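Local coordinates for putative dehydrogenase (PDB 6A3F), which catalyses the NAD(+)-dependent oxidation of levoglucosan to 3-dehydrolevoglucosan, working as a homotetramer of the Gfo/Idh/MocA family, at residues Pro125-Thr129 against Gly130-Lys134; Gly383-Val386 against Ala387-Asp390. All blocks are in the same frame, centred on the assembly; numbering follows the deposited sequence.

Contact 1: Pro125-Thr129 against Gly130-Lys134; sequences PLART and GEESK
T129 O accepts a backbone bond from S133 N (2.9 Å), the i to i+4 bond at the start of helix 130-141, and the incoming loop folds back so that the CA atoms of A127 and S133 lie 5.2 Å apart. This is a helix N-cap in the Rossmann domain, with T129 as the capping residue. Its OG1 takes weak bonds from two first-turn amides, a short, bent one from E131 N and a longer, straighter one from E132 N at 3.3 Å (N-H...O 162°). The T129 chi1 of 132° is nearly eclipsed and OG1 sits implausibly close to G130 N, so the exact position of this side chain is uncertain; CG2 is modelled 3.5 Å from E132 CB. E132 runs back beside the loop with CG anti to its backbone N (chi1 -169°) and an extended chain beyond. OE2 lies 3.0 Å from R128 N in a weak, bent bond, and CG packs against A127 CB. Charge pairing of this carboxylate with the R128 guanidinium is plausible, but both its oxygens crowd R128 in the model, so the details of either approach are doubtful. L126 CD2 packs against S133 CB at 4.1 Å, and A127 CB lies 3.4 Å from S133 OG. L126 O is hydrogen-bonded to H106 ND1, linking the loop to an NADH-binding residue, and the peptide joining K124, which binds NADH and levoglucosan, to P125 is cis. S133 OG donates a second bond to T129 O, 2.8 Å long, approaching from the face of the carbonyl plane opposite S133 N.

Contact 2: Gly383-Val386 against Ala387-Asp390; sequences GYQV and ALID
A387, the first residue of 387-390, donates its N to G383 O at 3.0 Å, and its CB lies 3.4 Å from Y384 O; this begins a run of four i to i+4 bonds that mark an unbroken stretch of alpha helix. L388 N binds Y384 O next, and its side chain makes the main contact. With CG anti to the carbonyl carbon (chi1 -72°), the leucine reaches the tyrosine ring: CD1 stands over one face, 4.1 Å from the centroid and 20° off the normal, a CH-pi contact displaced toward the rim, while CG approaches Y384 CE1 to 3.7 Å. Q385 crosses L388 at about a right angle, its NE2 3.8 Å from L388 CB; that amide is held by P406 O at NE2 and I408 N at OE1. I389 N binds Q385 O, and I389 CG1 lies 3.4 Å from Q385 O. D390 N closes the series on V386 O with an N-H...O angle of 165°, and the two side chains run side by side. Helix 206-221 receives V386 and D390 on T212, I389 on I215 and Q385 on R219; Y384 and A387 meet helix 130-141, and Q385 and I389 touch V405, just beyond strand 403-404.

In the fold
From the N terminus, contact 1 comes first, where the loop after strand 119-122 of the parallel Rossmann sheet turns into helix 130-141. Contact 2 follows some 250 residues later, within helix 380-399. Each is a local turn of continuous chain, so they stand in series, neither nesting nor crossing. In space their centres are 8 Å apart, and they touch: S133 OG lies 3.3 Å from A387 CB, and K134 CG lies 3.3 Å from Y384 OH. Helix 380-399 meets S133 of helix 130-141 and T212 of helix 206-221, the latter carrying the levoglucosan-binding residues D209 and H213, consistent with a link between the nucleotide-binding and substrate-binding parts.

Contact 1: Pro125-Thr129 against Gly130-Lys134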
loop_
_atom_site.group_PDB
_atom_site.type_symbol
_atom_site.label_atom_id
_atom_site.label_comp_id
_atom_site.label_asym_id
_atom_site.label_seq_id
_atom_site.Cartn_x
_atom_site.Cartn_y
_atom_site.Cartn_z
ATOM N N PRO B 125 -9.893 -19.374 23.390
ATOM C CA PRO B 125 -11.284 -19.812 23.209
ATOM C C PRO B 125 -11.963 -20.041 24.581
ATOM O O PRO B 125 -11.292 -20.125 25.607
ATOM C CB PRO B 125 -11.133 -21.085 22.386
ATOM C CG PRO B 125 -9.806 -21.667 22.848
ATOM C CD PRO B 125 -8.943 -20.451 23.088
ATOM N N LEU B 126 -13.275 -20.148 24.623
ATOM C CA LEU B 126 -13.883 -20.104 25.928
ATOM C C LEU B 126 -13.375 -21.307 26.748
ATOM O O LEU B 126 -13.014 -21.191 27.900
ATOM C CB LEU B 126 -15.398 -20.128 25.769
ATOM C CG LEU B 126 -16.152 -19.865 27.077
ATOM C CD1 LEU B 126 -15.894 -18.457 27.576
ATOM C CD2 LEU B 126 -17.651 -20.103 26.909
ATOM N N ALA B 127 -13.308 -22.447 26.111
ATOM C CA ALA B 127 -12.726 -23.626 26.718
ATOM C C ALA B 127 -12.055 -24.508 25.643
ATOM O O ALA B 127 -12.115 -24.212 24.441
ATOM C CB ALA B 127 -13.831 -24.352 27.461
ATOM N N ARG B 128 -11.518 -25.637 26.126
ATOM C CA ARG B 128 -10.764 -26.681 25.389
ATOM C C ARG B 128 -11.706 -27.390 24.411
ATOM O O ARG B 128 -11.308 -27.751 23.326
ATOM C CB ARG B 128 -10.180 -27.630 26.448
ATOM C CG ARG B 128 -8.883 -28.350 26.118
ATOM C CD ARG B 128 -8.453 -29.304 27.234
ATOM N NE ARG B 128 -9.557 -29.750 28.101
ATOM C CZ ARG B 128 -9.698 -29.457 29.397
ATOM N NH1 ARG B 128 -10.883 -29.488 29.986
ATOM N NH2 ARG B 128 -8.653 -29.149 30.130
ATOM N N THR B 129 -12.980 -27.553 24.793
ATOM C CA THR B 129 -13.985 -28.290 24.014
ATOM C C THR B 129 -15.347 -27.589 24.020
ATOM O O THR B 129 -15.648 -26.765 24.888
ATOM C CB THR B 129 -14.284 -29.685 24.592
ATOM O OG1 THR B 129 -15.710 -29.743 24.638
ATOM C CG2 THR B 129 -13.757 -29.957 25.987
ATOM N N GLY B 130 -16.208 -28.018 23.104
ATOM C CA GLY B 130 -17.618 -27.570 23.043
ATOM C C GLY B 130 -18.415 -27.881 24.312
ATOM O O GLY B 130 -19.163 -27.024 24.836
ATOM N N GLU B 131 -18.252 -29.097 24.825
ATOM C CA GLU B 131 -18.964 -29.551 26.011
ATOM C C GLU B 131 -18.532 -28.749 27.237
ATOM O O GLU B 131 -19.335 -28.356 28.065
ATOM C CB GLU B 131 -18.688 -31.031 26.268
ATOM C CG GLU B 131 -19.815 -31.715 27.011
ATOM C CD GLU B 131 -19.439 -33.111 27.469
ATOM O OE1 GLU B 131 -19.193 -33.965 26.597
ATOM O OE2 GLU B 131 -19.370 -33.328 28.690
ATOM N N GLU B 132 -17.245 -28.522 27.350
ATOM C CA GLU B 132 -16.730 -27.719 28.411
ATOM C C GLU B 132 -17.258 -26.279 28.299
ATOM O O GLU B 132 -17.601 -25.656 29.285
ATOM C CB GLU B 132 -15.219 -27.782 28.302
ATOM C CG GLU B 132 -14.491 -27.226 29.477
ATOM C CD GLU B 132 -13.009 -27.555 29.414
ATOM O OE1 GLU B 132 -12.451 -27.879 30.449
ATOM O OE2 GLU B 132 -12.428 -27.511 28.324
ATOM N N SER B 133 -17.345 -25.769 27.072
ATOM C CA SER B 133 -17.841 -24.398 26.890
ATOM C C SER B 133 -19.326 -24.296 27.285
ATOM O O SER B 133 -19.756 -23.310 27.852
ATOM C CB SER B 133 -17.601 -23.929 25.472
ATOM O OG SER B 133 -16.230 -24.081 25.057
ATOM N N LYS B 134 -20.110 -25.346 27.001
ATOM C CA LYS B 134 -21.548 -25.373 27.378
ATOM C C LYS B 134 -21.730 -25.279 28.898
ATOM O O LYS B 134 -22.611 -24.574 29.388
ATOM C CB LYS B 134 -22.179 -26.667 26.872
ATOM C CG LYS B 134 -23.683 -26.776 27.089
ATOM C CD LYS B 134 -24.242 -28.135 26.665
ATOM C CE LYS B 134 -25.762 -28.180 26.710
ATOM N NZ LYS B 134 -26.219 -28.048 28.104
#

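Contact 2: Gly383-Val386 against Ala387-Asp390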
loop_
_atom_site.group_PDB
_atom_site.type_symbol
_atom_site.label_atom_id
_atom_site.label_comp_id
_atom_site.label_asym_id
_atom_site.label_seq_id
_atom_site.Cartn_x
_atom_site.Cartn_y
_atom_site.Cartn_z
ATOM N N GLY B 383 -19.122 -17.011 23.207
ATOM C CA GLY B 383 -17.984 -17.906 23.376
ATOM C C GLY B 383 -18.361 -19.348 23.104
ATOM O O GLY B 383 -17.669 -20.083 22.415
ATOM N N TYR B 384 -19.519 -19.719 23.600
ATOM C CA TYR B 384 -20.025 -21.053 23.403
ATOM C C TYR B 384 -20.450 -21.292 21.940
ATOM O O TYR B 384 -20.123 -22.352 21.414
ATOM C CB TYR B 384 -21.153 -21.293 24.413
ATOM C CG TYR B 384 -21.873 -22.612 24.266
ATOM C CD1 TYR B 384 -21.193 -23.773 23.933
ATOM C CD2 TYR B 384 -23.241 -22.702 24.500
ATOM C CE1 TYR B 384 -21.857 -24.989 23.792
ATOM C CE2 TYR B 384 -23.924 -23.901 24.330
ATOM C CZ TYR B 384 -23.223 -25.054 24.011
ATOM O OH TYR B 384 -23.907 -26.227 23.869
ATOM N N GLN B 385 -21.095 -20.309 21.273
ATOM C CA GLN B 385 -21.458 -20.439 19.873
ATOM C C GLN B 385 -20.196 -20.636 19.019
ATOM O O GLN B 385 -20.193 -21.416 18.066
ATOM C CB GLN B 385 -22.253 -19.223 19.382
ATOM C CG GLN B 385 -22.732 -19.379 17.937
ATOM C CD GLN B 385 -23.699 -20.532 17.766
ATOM O OE1 GLN B 385 -24.871 -20.423 18.124
ATOM N NE2 GLN B 385 -23.224 -21.641 17.227
ATOM N N VAL B 386 -19.116 -19.928 19.340
ATOM C CA VAL B 386 -17.877 -20.131 18.619
ATOM C C VAL B 386 -17.355 -21.553 18.880
ATOM O O VAL B 386 -16.886 -22.235 17.941
ATOM C CB VAL B 386 -16.844 -19.043 18.986
ATOM C CG1 VAL B 386 -15.457 -19.364 18.442
ATOM C CG2 VAL B 386 -17.329 -17.686 18.490
ATOM N N ALA B 387 -17.396 -22.001 20.130
ATOM C CA ALA B 387 -16.940 -23.393 20.420
ATOM C C ALA B 387 -17.740 -24.421 19.605
ATOM O O ALA B 387 -17.150 -25.450 19.155
ATOM C CB ALA B 387 -17.024 -23.665 21.908
ATOM N N LEU B 388 -19.037 -24.156 19.399
ATOM C CA LEU B 388 -19.930 -25.049 18.615
ATOM C C LEU B 388 -19.514 -24.987 17.151
ATOM O O LEU B 388 -19.483 -26.014 16.471
ATOM C CB LEU B 388 -21.407 -24.667 18.763
ATOM C CG LEU B 388 -22.062 -24.968 20.116
ATOM C CD1 LEU B 388 -23.466 -24.403 20.170
ATOM C CD2 LEU B 388 -22.083 -26.472 20.402
ATOM N N ILE B 389 -19.091 -23.795 16.693
ATOM C CA ILE B 389 -18.616 -23.678 15.318
ATOM C C ILE B 389 -17.321 -24.456 15.169
ATOM O O ILE B 389 -17.170 -25.168 14.199
ATOM C CB ILE B 389 -18.418 -22.211 14.915
ATOM C CG1 ILE B 389 -19.764 -21.508 14.726
ATOM C CG2 ILE B 389 -17.554 -22.143 13.683
ATOM C CD1 ILE B 389 -19.671 -19.997 14.862
ATOM N N ASP B 390 -16.422 -24.316 16.146
ATOM C CA ASP B 390 -15.150 -25.059 16.126
ATOM C C ASP B 390 -15.389 -26.567 16.084
ATOM O O ASP B 390 -14.731 -27.297 15.335
ATOM C CB ASP B 390 -14.310 -24.737 17.348
ATOM C CG ASP B 390 -13.594 -23.385 17.267
ATOM O OD1 ASP B 390 -13.911 -22.606 16.343
ATOM O OD2 ASP B 390 -12.692 -23.147 18.148
#